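Local coordinates for uncharacterized protein (Parabacteroides merdae, PDB 4MXN) that is of unknown function but, as a putative family 28 glycosyl hydrolase with a right-handed parallel beta-helix fold, probably cleaves polysaccharides such as pectin, at residues 78-90 with 116-130. Sequence-based numbering, arbitrary orientation.
Sequences IEEGAVLVAVPSV and KGIIDGRSIAVRASV
V83, L84 and V85 of strand 82-86 pair in parallel with I118, I119 and D120 of strand 118-120, strands in successive coils of the parallel beta-helix expected for glycosyl hydrolase family 28. The strand axes approach to 4.7 Å, and backbone bonds alternate across the seam, L84 N to I118 O (2.8 Å) and D120 N to L84 O among them. Like positions stack from coil to coil. On the face carrying V83, V85, I118 and D120, CG1 of V83 sits against CG2 of I118 and CB of D120. The L84 and I119 side chains turn to the other face, where L84 packs on Y63, T65 and I68; there CD1 of I78 crosses I119 at about a right angle, 3.6 Å from its CG1. At the turn of 79-82, G117 fits a hollow that a beta carbon would overfill, between I78 CG2 and the carbonyls of E79 and A82. Beyond the strands, R122, its chain bent at chi2 and chi3, lays CD on V85 CG2 (3.5 Å) and brings NH1 beside P88 CG, while A125 CB lies over one face of its guanidinium, offset toward the rim. An alanine in place of R122 would remove this arm and is likely to open a gap between V85 and P88 and leave the A125 methyl without the guanidinium it lies over. The P88 ring is also a bump against helix 123-136, its CB 3.6 Å from A125 CB, while V126 CG2 reaches the V87 carbonyl oxygen. V90 meets V130 through their CG2 methyls, and both touch Y146. S129 OG, swung anti to its own backbone N (chi1 173°), accepts the backbone N-H of V90 at 2.9 Å, with 160° at the hydrogen.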
ATOM      1  N   ILE A  78       6.058  -4.915   8.311  1.00 20.46           N
ATOM      2  CA  ILE A  78       7.021  -5.497   7.361  1.00 19.81           C
ATOM      3  C   ILE A  78       8.372  -5.084   7.913  1.00 23.47           C
ATOM      4  O   ILE A  78       8.762  -3.934   7.764  1.00 21.56           O
ATOM      5  CB  ILE A  78       6.761  -5.052   5.892  1.00 23.03           C
ATOM      6  CG1 ILE A  78       5.287  -5.375   5.500  1.00 25.07           C
ATOM      7  CG2 ILE A  78       7.737  -5.778   4.932  1.00 23.24           C
ATOM      8  CD1 ILE A  78       4.664  -4.381   4.652  1.00 35.84           C
ATOM      9  N   GLU A  79       9.040  -5.981   8.654  1.00 20.60           N
ATOM     10  CA  GLU A  79      10.265  -5.582   9.337  1.00 21.08           C
ATOM     11  C   GLU A  79      11.436  -5.437   8.368  1.00 24.77           C
ATOM     12  O   GLU A  79      11.346  -5.891   7.228  1.00 21.69           O
ATOM     13  CB  GLU A  79      10.611  -6.537  10.489  1.00 22.70           C
ATOM     14  CG  GLU A  79       9.510  -6.679  11.539  1.00 35.55           C
ATOM     15  CD  GLU A  79       9.062  -5.469  12.343  1.00 55.36           C
ATOM     16  OE1 GLU A  79       9.786  -4.446  12.383  1.00 54.46           O
ATOM     17  OE2 GLU A  79       7.981  -5.564  12.968  1.00 46.63           O
ATOM     18  N   GLU A  80      12.528  -4.765   8.826  1.00 22.11           N
ATOM     19  CA  GLU A  80      13.721  -4.565   8.023  1.00 24.05           C
ATOM     20  C   GLU A  80      14.219  -5.918   7.531  1.00 29.79           C
ATOM     21  O   GLU A  80      14.277  -6.868   8.304  1.00 32.40           O
ATOM     22  CB  GLU A  80      14.812  -3.820   8.814  1.00 26.71           C
ATOM     23  CG  GLU A  80      15.760  -3.089   7.880  1.00 42.18           C
ATOM     24  CD  GLU A  80      16.762  -2.152   8.527  1.00 75.65           C
ATOM     25  OE1 GLU A  80      17.454  -2.585   9.478  1.00 68.04           O
ATOM     26  OE2 GLU A  80      16.908  -1.007   8.038  1.00 76.93           O
ATOM     27  N   GLY A  81      14.502  -6.018   6.248  1.00 28.52           N
ATOM     28  CA  GLY A  81      14.935  -7.288   5.671  1.00 29.27           C
ATOM     29  C   GLY A  81      13.787  -8.102   5.100  1.00 33.07           C
ATOM     30  O   GLY A  81      14.027  -9.112   4.430  1.00 35.57           O
ATOM     31  N   ALA A  82      12.524  -7.695   5.375  1.00 26.44           N
ATOM     32  CA  ALA A  82      11.345  -8.374   4.815  1.00 24.93           C
ATOM     33  C   ALA A  82      10.830  -7.593   3.621  1.00 26.00           C
ATOM     34  O   ALA A  82      10.908  -6.361   3.595  1.00 25.41           O
ATOM     35  CB  ALA A  82      10.236  -8.532   5.857  1.00 25.66           C
ATOM     36  N   VAL A  83      10.352  -8.307   2.600  1.00 21.48           N
ATOM     37  CA  VAL A  83       9.775  -7.653   1.423  1.00 19.67           C
ATOM     38  C   VAL A  83       8.415  -8.277   1.158  1.00 22.52           C
ATOM     39  O   VAL A  83       8.337  -9.510   1.071  1.00 21.62           O
ATOM     40  CB  VAL A  83      10.664  -7.747   0.140  1.00 23.80           C
ATOM     41  CG1 VAL A  83      10.092  -6.892  -1.004  1.00 22.33           C
ATOM     42  CG2 VAL A  83      12.136  -7.412   0.408  1.00 24.80           C
ATOM     43  N   LEU A  84       7.368  -7.441   0.990  1.00 19.86           N
ATOM     44  CA  LEU A  84       6.030  -7.868   0.550  1.00 19.91           C
ATOM     45  C   LEU A  84       6.034  -7.631  -0.977  1.00 23.14           C
ATOM     46  O   LEU A  84       6.164  -6.482  -1.409  1.00 21.69           O
ATOM     47  CB  LEU A  84       4.948  -7.064   1.298  1.00 20.26           C
ATOM     48  CG  LEU A  84       3.528  -7.635   1.280  1.00 26.19           C
ATOM     49  CD1 LEU A  84       3.470  -9.054   1.912  1.00 26.39           C
ATOM     50  CD2 LEU A  84       2.566  -6.704   1.985  1.00 26.83           C
ATOM     51  N   VAL A  85       6.071  -8.699  -1.787  1.00 19.97           N
ATOM     52  CA  VAL A  85       6.227  -8.518  -3.235  1.00 20.59           C
ATOM     53  C   VAL A  85       4.938  -8.860  -4.010  1.00 21.04           C
ATOM     54  O   VAL A  85       4.296  -9.869  -3.777  1.00 20.19           O
ATOM     55  CB  VAL A  85       7.482  -9.276  -3.793  1.00 27.08           C
ATOM     56  CG1 VAL A  85       7.538 -10.741  -3.365  1.00 27.17           C
ATOM     57  CG2 VAL A  85       7.604  -9.154  -5.308  1.00 27.41           C
ATOM     58  N   ALA A  86       4.570  -7.987  -4.924  1.00 17.31           N
ATOM     59  CA  ALA A  86       3.415  -8.186  -5.785  1.00 16.04           C
ATOM     60  C   ALA A  86       3.632  -9.341  -6.764  1.00 18.45           C
ATOM     61  O   ALA A  86       4.670  -9.418  -7.431  1.00 14.64           O
ATOM     62  CB  ALA A  86       3.146  -6.914  -6.574  1.00 17.27           C
ATOM     63  N   VAL A  87       2.634 -10.229  -6.864  1.00 16.98           N
ATOM     64  CA  VAL A  87       2.610 -11.295  -7.862  1.00 16.59           C
ATOM     65  C   VAL A  87       2.301 -10.626  -9.234  1.00 21.51           C
ATOM     66  O   VAL A  87       1.462  -9.733  -9.257  1.00 20.03           O
ATOM     67  CB  VAL A  87       1.578 -12.389  -7.472  1.00 19.56           C
ATOM     68  CG1 VAL A  87       0.147 -11.846  -7.402  1.00 19.27           C
ATOM     69  CG2 VAL A  87       1.668 -13.599  -8.399  1.00 18.67           C
ATOM     70  N   PRO A  88       2.979 -10.981 -10.357  1.00 19.52           N
ATOM     71  CA  PRO A  88       2.715 -10.270 -11.634  1.00 19.35           C
ATOM     72  C   PRO A  88       1.480 -10.841 -12.328  1.00 22.88           C
ATOM     73  O   PRO A  88       1.588 -11.453 -13.388  1.00 21.17           O
ATOM     74  CB  PRO A  88       3.993 -10.519 -12.441  1.00 21.52           C
ATOM     75  CG  PRO A  88       4.530 -11.806 -11.937  1.00 26.34           C
ATOM     76  CD  PRO A  88       4.070 -11.968 -10.495  1.00 21.08           C
ATOM     77  N   SER A  89       0.307 -10.677 -11.681  1.00 19.53           N
ATOM     78  CA  SER A  89      -0.933 -11.285 -12.118  1.00 19.56           C
ATOM     79  C   SER A  89      -2.106 -10.348 -11.841  1.00 22.23           C
ATOM     80  O   SER A  89      -2.494 -10.158 -10.670  1.00 22.23           O
ATOM     81  CB  SER A  89      -1.099 -12.624 -11.397  1.00 22.00           C
ATOM     82  OG  SER A  89      -2.323 -13.277 -11.704  1.00 28.24           O
ATOM     83  N   VAL A  90      -2.686  -9.779 -12.922  1.00 18.08           N
ATOM     84  CA  VAL A  90      -3.795  -8.802 -12.835  1.00 18.05           C
ATOM     85  C   VAL A  90      -4.976  -9.330 -11.998  1.00 20.11           C
ATOM     86  O   VAL A  90      -5.516  -8.585 -11.180  1.00 19.41           O
ATOM     87  CB  VAL A  90      -4.283  -8.299 -14.239  1.00 20.44           C
ATOM     88  CG1 VAL A  90      -4.659  -9.456 -15.186  1.00 20.11           C
ATOM     89  CG2 VAL A  90      -5.433  -7.292 -14.122  1.00 19.99           C
ATOM     90  N   LYS A 116      10.450  -1.322   8.872  1.00 21.24           N
ATOM     91  CA  LYS A 116      11.430  -0.742   7.944  1.00 21.59           C
ATOM     92  C   LYS A 116      11.616  -1.566   6.664  1.00 25.74           C
ATOM     93  O   LYS A 116      12.508  -1.260   5.868  1.00 25.81           O
ATOM     94  CB  LYS A 116      12.778  -0.556   8.655  1.00 25.17           C
ATOM     95  CG  LYS A 116      12.778   0.587   9.659  1.00 31.62           C
ATOM     96  CD  LYS A 116      14.127   0.666  10.341  1.00 38.94           C
ATOM     97  CE  LYS A 116      14.100   1.567  11.538  1.00 53.52           C
ATOM     98  NZ  LYS A 116      15.437   1.685  12.147  1.00 56.70           N
ATOM     99  N   GLY A 117      10.741  -2.554   6.452  1.00 20.18           N
ATOM    100  CA  GLY A 117      10.751  -3.404   5.267  1.00 19.87           C
ATOM    101  C   GLY A 117      10.250  -2.684   4.028  1.00 23.53           C
ATOM    102  O   GLY A 117      10.010  -1.474   4.057  1.00 21.26           O
ATOM    103  N   ILE A 118      10.040  -3.450   2.944  1.00 18.70           N
ATOM    104  CA  ILE A 118       9.667  -2.927   1.630  1.00 17.71           C
ATOM    105  C   ILE A 118       8.373  -3.570   1.134  1.00 22.03           C
ATOM    106  O   ILE A 118       8.129  -4.754   1.382  1.00 20.99           O
ATOM    107  CB  ILE A 118      10.848  -3.213   0.608  1.00 20.69           C
ATOM    108  CG1 ILE A 118      12.159  -2.498   1.011  1.00 21.20           C
ATOM    109  CG2 ILE A 118      10.478  -2.915  -0.877  1.00 20.64           C
ATOM    110  CD1 ILE A 118      13.485  -3.087   0.348  1.00 27.68           C
ATOM    111  N   ILE A 119       7.552  -2.772   0.443  1.00 17.93           N
ATOM    112  CA  ILE A 119       6.394  -3.208  -0.346  1.00 17.66           C
ATOM    113  C   ILE A 119       6.821  -2.956  -1.795  1.00 20.44           C
ATOM    114  O   ILE A 119       7.059  -1.798  -2.169  1.00 18.38           O
ATOM    115  CB  ILE A 119       5.039  -2.560   0.017  1.00 20.46           C
ATOM    116  CG1 ILE A 119       4.780  -2.611   1.533  1.00 20.91           C
ATOM    117  CG2 ILE A 119       3.913  -3.253  -0.774  1.00 21.57           C
ATOM    118  CD1 ILE A 119       3.429  -1.876   2.028  1.00 22.92           C
ATOM    119  N   ASP A 120       7.010  -4.040  -2.575  1.00 17.69           N
ATOM    120  CA  ASP A 120       7.529  -4.008  -3.951  1.00 17.48           C
ATOM    121  C   ASP A 120       6.416  -4.281  -4.959  1.00 20.16           C
ATOM    122  O   ASP A 120       5.881  -5.403  -5.021  1.00 19.23           O
ATOM    123  CB  ASP A 120       8.678  -5.031  -4.113  1.00 19.59           C
ATOM    124  CG  ASP A 120       9.406  -5.031  -5.465  1.00 27.32           C
ATOM    125  OD1 ASP A 120       8.920  -4.369  -6.416  1.00 27.01           O
ATOM    126  OD2 ASP A 120      10.420  -5.744  -5.590  1.00 36.52           O
ATOM    127  N   GLY A 121       6.117  -3.257  -5.759  1.00 16.22           N
ATOM    128  CA  GLY A 121       5.024  -3.298  -6.731  1.00 16.27           C
ATOM    129  C   GLY A 121       5.257  -4.046  -8.017  1.00 20.50           C
ATOM    130  O   GLY A 121       4.283  -4.338  -8.729  1.00 22.39           O
ATOM    131  N   ARG A 122       6.541  -4.338  -8.364  1.00 17.03           N
ATOM    132  CA  ARG A 122       6.917  -5.036  -9.611  1.00 15.50           C
ATOM    133  C   ARG A 122       6.134  -4.473 -10.802  1.00 19.76           C
ATOM    134  O   ARG A 122       5.544  -5.216 -11.583  1.00 19.45           O
ATOM    135  CB  ARG A 122       6.686  -6.557  -9.466  1.00 18.47           C
ATOM    136  CG  ARG A 122       7.592  -7.183  -8.398  1.00 28.19           C
ATOM    137  CD  ARG A 122       8.051  -8.570  -8.749  1.00 38.28           C
ATOM    138  NE  ARG A 122       8.808  -8.652 -10.001  1.00 40.44           N
ATOM    139  CZ  ARG A 122       8.564  -9.543 -10.958  1.00 51.40           C
ATOM    140  NH1 ARG A 122       7.570 -10.413 -10.828  1.00 24.66           N
ATOM    141  NH2 ARG A 122       9.308  -9.567 -12.059  1.00 44.03           N
ATOM    142  N   SER A 123       6.112  -3.132 -10.915  1.00 17.48           N
ATOM    143  CA  SER A 123       5.307  -2.382 -11.867  1.00 16.62           C
ATOM    144  C   SER A 123       5.345  -2.892 -13.315  1.00 20.85           C
ATOM    145  O   SER A 123       4.277  -3.049 -13.889  1.00 21.07           O
ATOM    146  CB  SER A 123       5.681  -0.904 -11.836  1.00 18.46           C
ATOM    147  OG  SER A 123       6.966  -0.656 -12.377  1.00 24.14           O
ATOM    148  N   ILE A 124       6.528  -3.145 -13.899  1.00 17.87           N
ATOM    149  CA  ILE A 124       6.617  -3.558 -15.307  1.00 19.04           C
ATOM    150  C   ILE A 124       5.910  -4.904 -15.511  1.00 21.77           C
ATOM    151  O   ILE A 124       5.042  -5.002 -16.381  1.00 19.82           O
ATOM    152  CB  ILE A 124       8.081  -3.555 -15.854  1.00 22.80           C
ATOM    153  CG1 ILE A 124       8.632  -2.086 -15.851  1.00 23.25           C
ATOM    154  CG2 ILE A 124       8.179  -4.242 -17.267  1.00 24.54           C
ATOM    155  CD1 ILE A 124       9.938  -1.815 -16.487  1.00 33.07           C
ATOM    156  N   ALA A 125       6.230  -5.901 -14.697  1.00 19.54           N
ATOM    157  CA  ALA A 125       5.624  -7.238 -14.811  1.00 19.35           C
ATOM    158  C   ALA A 125       4.125  -7.236 -14.498  1.00 20.36           C
ATOM    159  O   ALA A 125       3.370  -7.912 -15.193  1.00 18.38           O
ATOM    160  CB  ALA A 125       6.350  -8.215 -13.903  1.00 20.05           C
ATOM    161  N   VAL A 126       3.688  -6.453 -13.486  1.00 17.77           N
ATOM    162  CA  VAL A 126       2.262  -6.354 -13.102  1.00 15.75           C
ATOM    163  C   VAL A 126       1.474  -5.648 -14.229  1.00 18.32           C
ATOM    164  O   VAL A 126       0.413  -6.140 -14.640  1.00 16.49           O
ATOM    165  CB  VAL A 126       2.078  -5.663 -11.721  1.00 19.59           C
ATOM    166  CG1 VAL A 126       0.617  -5.273 -11.481  1.00 20.20           C
ATOM    167  CG2 VAL A 126       2.585  -6.549 -10.585  1.00 19.19           C
ATOM    168  N   ARG A 127       1.991  -4.508 -14.737  1.00 16.28           N
ATOM    169  CA  ARG A 127       1.318  -3.763 -15.823  1.00 17.30           C
ATOM    170  C   ARG A 127       1.273  -4.571 -17.133  1.00 22.58           C
ATOM    171  O   ARG A 127       0.288  -4.468 -17.863  1.00 21.80           O
ATOM    172  CB  ARG A 127       1.969  -2.396 -16.059  1.00 20.18           C
ATOM    173  CG  ARG A 127       1.714  -1.430 -14.895  1.00 25.98           C
ATOM    174  CD  ARG A 127       2.424  -0.090 -15.062  1.00 23.68           C
ATOM    175  NE  ARG A 127       1.829   0.718 -16.112  1.00 23.60           N
ATOM    176  CZ  ARG A 127       0.852   1.591 -15.932  1.00 31.66           C
ATOM    177  NH1 ARG A 127       0.320   1.762 -14.726  1.00 23.19           N
ATOM    178  NH2 ARG A 127       0.375   2.277 -16.957  1.00 24.31           N
ATOM    179  N   ALA A 128       2.301  -5.401 -17.405  1.00 20.87           N
ATOM    180  CA  ALA A 128       2.334  -6.243 -18.622  1.00 22.22           C
ATOM    181  C   ALA A 128       1.233  -7.305 -18.554  1.00 24.67           C
ATOM    182  O   ALA A 128       0.642  -7.640 -19.581  1.00 24.36           O
ATOM    183  CB  ALA A 128       3.702  -6.897 -18.785  1.00 23.26           C
ATOM    184  N   SER A 129       0.950  -7.822 -17.333  1.00 20.22           N
ATOM    185  CA  SER A 129      -0.120  -8.785 -17.098  1.00 19.19           C
ATOM    186  C   SER A 129      -1.476  -8.116 -17.408  1.00 21.97           C
ATOM    187  O   SER A 129      -2.303  -8.694 -18.128  1.00 22.05           O
ATOM    188  CB  SER A 129      -0.056  -9.317 -15.667  1.00 20.56           C
ATOM    189  OG  SER A 129      -1.179 -10.121 -15.375  1.00 25.58           O
ATOM    190  N   VAL A 130      -1.673  -6.882 -16.915  1.00 18.20           N
ATOM    191  CA  VAL A 130      -2.885  -6.090 -17.170  1.00 19.54           C
ATOM    192  C   VAL A 130      -3.038  -5.872 -18.693  1.00 26.88           C
ATOM    193  O   VAL A 130      -4.112  -6.155 -19.235  1.00 27.67           O
ATOM    194  CB  VAL A 130      -2.904  -4.731 -16.416  1.00 22.24           C
ATOM    195  CG1 VAL A 130      -4.142  -3.901 -16.791  1.00 21.39           C
ATOM    196  CG2 VAL A 130      -2.792  -4.910 -14.897  1.00 21.46           C
TER
HETATM  197  O   HOH W   1      11.561  -2.888  11.291  1.00 21.48           O